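Local coordinates for alginate lyase, family PL7 (Zobellia galactanivorans, PDB 4BE3), which acts as an exolytic alginate lyase, probably cleaving alginate chains from an end by beta-elimination, at residues A[93-105]-A[162-174]. Residues are numbered along the deposited sequence; the frame is centred on the assembly and turned at random.
Sequences TSGDARVAASYSV and DMSVVGPTATSYP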
loop_
_atom_site.group_PDB
_atom_site.type_symbol
_atom_site.label_atom_id
_atom_site.label_comp_id
_atom_site.label_asym_id
_atom_site.label_seq_id
_atom_site.Cartn_x
_atom_site.Cartn_y
_atom_site.Cartn_z
ATOM N N THR A 93 -32.856 12.251 -14.878
ATOM C CA THR A 93 -33.533 13.070 -15.928
ATOM C C THR A 93 -34.165 14.287 -15.323
ATOM O O THR A 93 -34.860 14.944 -16.049
ATOM C CB THR A 93 -34.689 12.225 -16.557
ATOM O OG1 THR A 93 -35.517 11.711 -15.524
ATOM C CG2 THR A 93 -34.044 11.002 -17.278
ATOM N N SER A 94 -34.047 14.539 -14.021
ATOM C CA SER A 94 -34.520 15.830 -13.472
ATOM C C SER A 94 -33.413 16.459 -12.627
ATOM O O SER A 94 -32.432 15.795 -12.264
ATOM C CB SER A 94 -35.728 15.568 -12.562
ATOM O OG SER A 94 -35.441 14.618 -11.532
ATOM N N GLY A 95 -33.558 17.766 -12.366
ATOM C CA GLY A 95 -32.486 18.463 -11.565
ATOM C C GLY A 95 -32.587 19.897 -12.161
ATOM O O GLY A 95 -33.249 20.130 -13.227
ATOM N N ASP A 96 -31.940 20.832 -11.488
ATOM C CA ASP A 96 -31.964 22.225 -11.850
ATOM C C ASP A 96 -30.709 22.453 -12.727
ATOM O O ASP A 96 -29.588 22.235 -12.299
ATOM C CB ASP A 96 -31.925 22.998 -10.546
ATOM C CG ASP A 96 -31.943 24.477 -10.786
ATOM O OD1 ASP A 96 -31.330 24.964 -11.749
ATOM O OD2 ASP A 96 -32.594 25.173 -9.998
ATOM N N ALA A 97 -30.902 22.852 -13.980
ATOM C CA ALA A 97 -29.684 23.010 -14.893
ATOM C C ALA A 97 -28.780 24.126 -14.509
ATOM O O ALA A 97 -27.653 24.159 -15.022
ATOM C CB ALA A 97 -30.235 23.307 -16.350
ATOM N N ARG A 98 -29.150 24.996 -13.574
ATOM C CA ARG A 98 -28.215 26.047 -13.156
ATOM C C ARG A 98 -27.164 25.446 -12.156
ATOM O O ARG A 98 -26.175 26.155 -11.906
ATOM C CB ARG A 98 -29.005 27.099 -12.270
ATOM C CG ARG A 98 -29.956 27.869 -13.239
ATOM C CD ARG A 98 -30.800 28.817 -12.275
ATOM N NE ARG A 98 -31.561 27.999 -11.298
ATOM C CZ ARG A 98 -31.940 28.404 -10.062
ATOM N NH1 ARG A 98 -31.678 29.637 -9.596
ATOM N NH2 ARG A 98 -32.513 27.572 -9.165
ATOM N N VAL A 99 -27.436 24.257 -11.678
ATOM C CA VAL A 99 -26.530 23.660 -10.575
ATOM C C VAL A 99 -25.553 22.773 -11.324
ATOM O O VAL A 99 -25.962 21.816 -11.954
ATOM C CB VAL A 99 -27.455 22.861 -9.612
ATOM C CG1 VAL A 99 -26.528 22.255 -8.542
ATOM C CG2 VAL A 99 -28.468 23.856 -8.938
ATOM N N ALA A 100 -24.252 22.976 -11.048
ATOM C CA ALA A 100 -23.121 22.318 -11.793
ATOM C C ALA A 100 -23.244 20.847 -11.599
ATOM O O ALA A 100 -22.932 20.118 -12.574
ATOM C CB ALA A 100 -21.813 22.880 -11.231
ATOM N N ALA A 101 -23.621 20.339 -10.404
ATOM C CA ALA A 101 -23.678 18.843 -10.291
ATOM C C ALA A 101 -24.796 18.125 -10.945
ATOM O O ALA A 101 -24.811 16.891 -10.999
ATOM C CB ALA A 101 -23.676 18.486 -8.721
ATOM N N SER A 102 -25.868 18.895 -11.373
ATOM C CA SER A 102 -27.038 18.146 -11.826
ATOM C C SER A 102 -26.717 17.198 -13.016
ATOM O O SER A 102 -25.881 17.493 -13.845
ATOM C CB SER A 102 -28.120 19.147 -12.405
ATOM O OG SER A 102 -28.615 19.872 -11.257
ATOM N N TYR A 103 -27.455 16.106 -13.082
ATOM C CA TYR A 103 -27.453 15.164 -14.185
ATOM C C TYR A 103 -26.092 14.470 -14.297
ATOM O O TYR A 103 -25.756 14.016 -15.388
ATOM C CB TYR A 103 -27.707 15.865 -15.550
ATOM C CG TYR A 103 -28.816 16.947 -15.471
ATOM C CD1 TYR A 103 -30.116 16.645 -15.074
ATOM C CD2 TYR A 103 -28.439 18.253 -15.830
ATOM C CE1 TYR A 103 -31.058 17.723 -15.047
ATOM C CE2 TYR A 103 -29.395 19.277 -15.856
ATOM C CZ TYR A 103 -30.616 18.996 -15.400
ATOM O OH TYR A 103 -31.521 20.104 -15.428
ATOM N N SER A 104 -25.435 14.309 -13.158
ATOM C CA SER A 104 -24.083 13.676 -13.307
ATOM C C SER A 104 -23.927 12.501 -12.301
ATOM O O SER A 104 -24.680 12.336 -11.316
ATOM C CB SER A 104 -22.989 14.718 -12.950
ATOM O OG SER A 104 -22.845 15.173 -11.600
ATOM N N VAL A 105 -22.875 11.785 -12.531
ATOM C CA VAL A 105 -22.578 10.576 -11.651
ATOM C C VAL A 105 -21.063 10.466 -11.603
ATOM O O VAL A 105 -20.368 10.708 -12.620
ATOM C CB VAL A 105 -23.234 9.286 -12.226
ATOM C CG1 VAL A 105 -22.788 8.948 -13.657
ATOM C CG2 VAL A 105 -22.887 8.067 -11.337
ATOM N N ASP A 162 -16.620 20.786 -18.928
ATOM C CA ASP A 162 -16.318 20.525 -17.473
ATOM C C ASP A 162 -17.597 20.889 -16.617
ATOM O O ASP A 162 -18.654 21.203 -17.198
ATOM C CB ASP A 162 -15.058 21.278 -16.989
ATOM C CG ASP A 162 -15.211 22.760 -17.066
ATOM O OD1 ASP A 162 -16.270 23.343 -16.701
ATOM O OD2 ASP A 162 -14.229 23.373 -17.529
ATOM N N MET A 163 -17.520 20.824 -15.287
ATOM C CA MET A 163 -18.738 20.879 -14.549
ATOM C C MET A 163 -19.322 22.303 -14.620
ATOM O O MET A 163 -20.517 22.465 -14.246
ATOM C CB MET A 163 -18.286 20.728 -13.020
ATOM C CG MET A 163 -19.395 20.285 -12.172
ATOM S SD MET A 163 -18.738 20.441 -10.437
ATOM C CE MET A 163 -20.141 19.622 -9.661
ATOM N N SER A 164 -18.510 23.269 -15.047
ATOM C CA SER A 164 -18.935 24.699 -14.918
ATOM C C SER A 164 -19.950 25.092 -16.015
ATOM O O SER A 164 -20.526 26.179 -15.970
ATOM C CB SER A 164 -17.726 25.705 -14.995
ATOM O OG SER A 164 -17.153 25.678 -16.297
ATOM N N VAL A 165 -20.114 24.245 -17.020
ATOM C CA VAL A 165 -21.009 24.602 -18.156
ATOM C C VAL A 165 -22.443 24.282 -17.711
ATOM O O VAL A 165 -22.864 23.104 -17.739
ATOM C CB VAL A 165 -20.639 23.854 -19.441
ATOM C CG1 VAL A 165 -21.567 24.385 -20.583
ATOM C CG2 VAL A 165 -19.208 24.285 -19.867
ATOM N N VAL A 166 -23.171 25.280 -17.266
ATOM C CA VAL A 166 -24.514 25.079 -16.692
ATOM C C VAL A 166 -25.530 25.649 -17.666
ATOM O O VAL A 166 -25.151 26.399 -18.586
ATOM C CB VAL A 166 -24.616 25.733 -15.294
ATOM C CG1 VAL A 166 -23.580 25.043 -14.309
ATOM C CG2 VAL A 166 -24.220 27.249 -15.357
ATOM N N GLY A 167 -26.814 25.413 -17.359
ATOM C CA GLY A 167 -27.865 26.041 -18.200
ATOM C C GLY A 167 -28.112 27.432 -17.548
ATOM O O GLY A 167 -27.754 27.745 -16.357
ATOM N N PRO A 168 -28.661 28.321 -18.363
ATOM C CA PRO A 168 -28.806 29.725 -17.877
ATOM C C PRO A 168 -30.085 29.768 -17.009
ATOM O O PRO A 168 -30.274 30.744 -16.279
ATOM C CB PRO A 168 -28.981 30.530 -19.245
ATOM C CG PRO A 168 -29.735 29.493 -20.136
ATOM C CD PRO A 168 -28.984 28.147 -19.787
ATOM N N THR A 169 -30.982 28.784 -17.102
ATOM C CA THR A 169 -32.174 28.720 -16.170
ATOM C C THR A 169 -32.398 27.288 -15.762
ATOM O O THR A 169 -31.676 26.442 -16.260
ATOM C CB THR A 169 -33.554 29.281 -16.797
ATOM O OG1 THR A 169 -33.836 28.412 -17.867
ATOM C CG2 THR A 169 -33.305 30.691 -17.346
ATOM N N ALA A 170 -33.324 26.994 -14.859
ATOM C CA ALA A 170 -33.449 25.616 -14.309
ATOM C C ALA A 170 -33.823 24.609 -15.317
ATOM O O ALA A 170 -33.407 23.483 -15.223
ATOM C CB ALA A 170 -34.476 25.553 -13.227
ATOM N N THR A 171 -34.588 24.991 -16.352
ATOM C CA THR A 171 -34.948 23.893 -17.282
ATOM C C THR A 171 -34.506 24.240 -18.738
ATOM O O THR A 171 -35.054 23.646 -19.667
ATOM C CB THR A 171 -36.483 23.508 -17.228
ATOM O OG1 THR A 171 -37.146 24.697 -17.547
ATOM C CG2 THR A 171 -37.026 23.109 -15.803
ATOM N N SER A 172 -33.502 25.067 -18.958
ATOM C CA SER A 172 -32.984 25.236 -20.294
ATOM C C SER A 172 -31.468 24.839 -20.253
ATOM O O SER A 172 -30.812 25.069 -19.218
ATOM C CB SER A 172 -33.149 26.671 -20.788
ATOM O OG SER A 172 -32.408 27.552 -20.026
ATOM N N TYR A 173 -30.996 24.156 -21.287
ATOM C CA TYR A 173 -29.676 23.486 -21.193
ATOM C C TYR A 173 -28.751 24.090 -22.226
ATOM O O TYR A 173 -29.227 24.587 -23.285
ATOM C CB TYR A 173 -29.876 21.988 -21.531
ATOM C CG TYR A 173 -30.991 21.422 -20.719
ATOM C CD1 TYR A 173 -31.071 21.678 -19.338
ATOM C CD2 TYR A 173 -32.000 20.654 -21.323
ATOM C CE1 TYR A 173 -32.145 21.160 -18.583
ATOM C CE2 TYR A 173 -33.074 20.128 -20.579
ATOM C CZ TYR A 173 -33.176 20.425 -19.225
ATOM O OH TYR A 173 -34.214 20.043 -18.460
ATOM N N PRO A 174 -27.465 24.025 -21.986
ATOM C CA PRO A 174 -26.522 24.431 -23.053
ATOM C C PRO A 174 -26.683 23.408 -24.201
ATOM O O PRO A 174 -27.363 22.325 -24.016
ATOM C CB PRO A 174 -25.139 24.172 -22.482
ATOM C CG PRO A 174 -25.304 23.589 -21.130
ATOM C CD PRO A 174 -26.793 23.433 -20.763
#
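A97 pairs with G167 and A170 to join two irregular pieces of the PL7 beta-sandwich (jelly-roll) fold: 93-103, which leads into strand 104-112, and the loop 162-174, which follows strand 153-157 and precedes strand 181-182. Two nearly straight backbone hydrogen bonds fix the pairing: A97 N to A170 O (2.9 Å, 170°), and G167 N to A97 O (2.8 Å). Between them the A97 methyl points into the second loop and meets the edge of the Y173 ring in its plane, A97 CB 3.5 Å from Y173 CD1. Y103 crosses Y173 at about a right angle, Y103 OH 3.4 Å from Y173 CE1; the ring planes lie 82° apart, and F128 meets the Y103 ring as well.

D96 forms an Asx turn, OD1 accepting from R98 N, while R98 grips the carboxylate side-on: NH2 meets OD2 near the guanidinium plane, whereas the bond from NE to OD1 is tilted from it. With CG anti to the backbone N (chi1 180°), this carboxylate is placed against A170, D96 OD1 3.5 Å from A170 CB. R98 in turn lays CG against the T169 carbonyl carbon. Replacing D96 with an alanine would probably leave the R98 guanidinium without its close carboxylate mate and R98 N without its Asx-turn acceptor, the chain over T169 less firmly held.

At the other end, V166 CG1 packs on A100 CA, and M163, with CG anti to the backbone N and the chain extended beyond it, runs along A100 until M163 CE stops 3.8 Å from A101 CB.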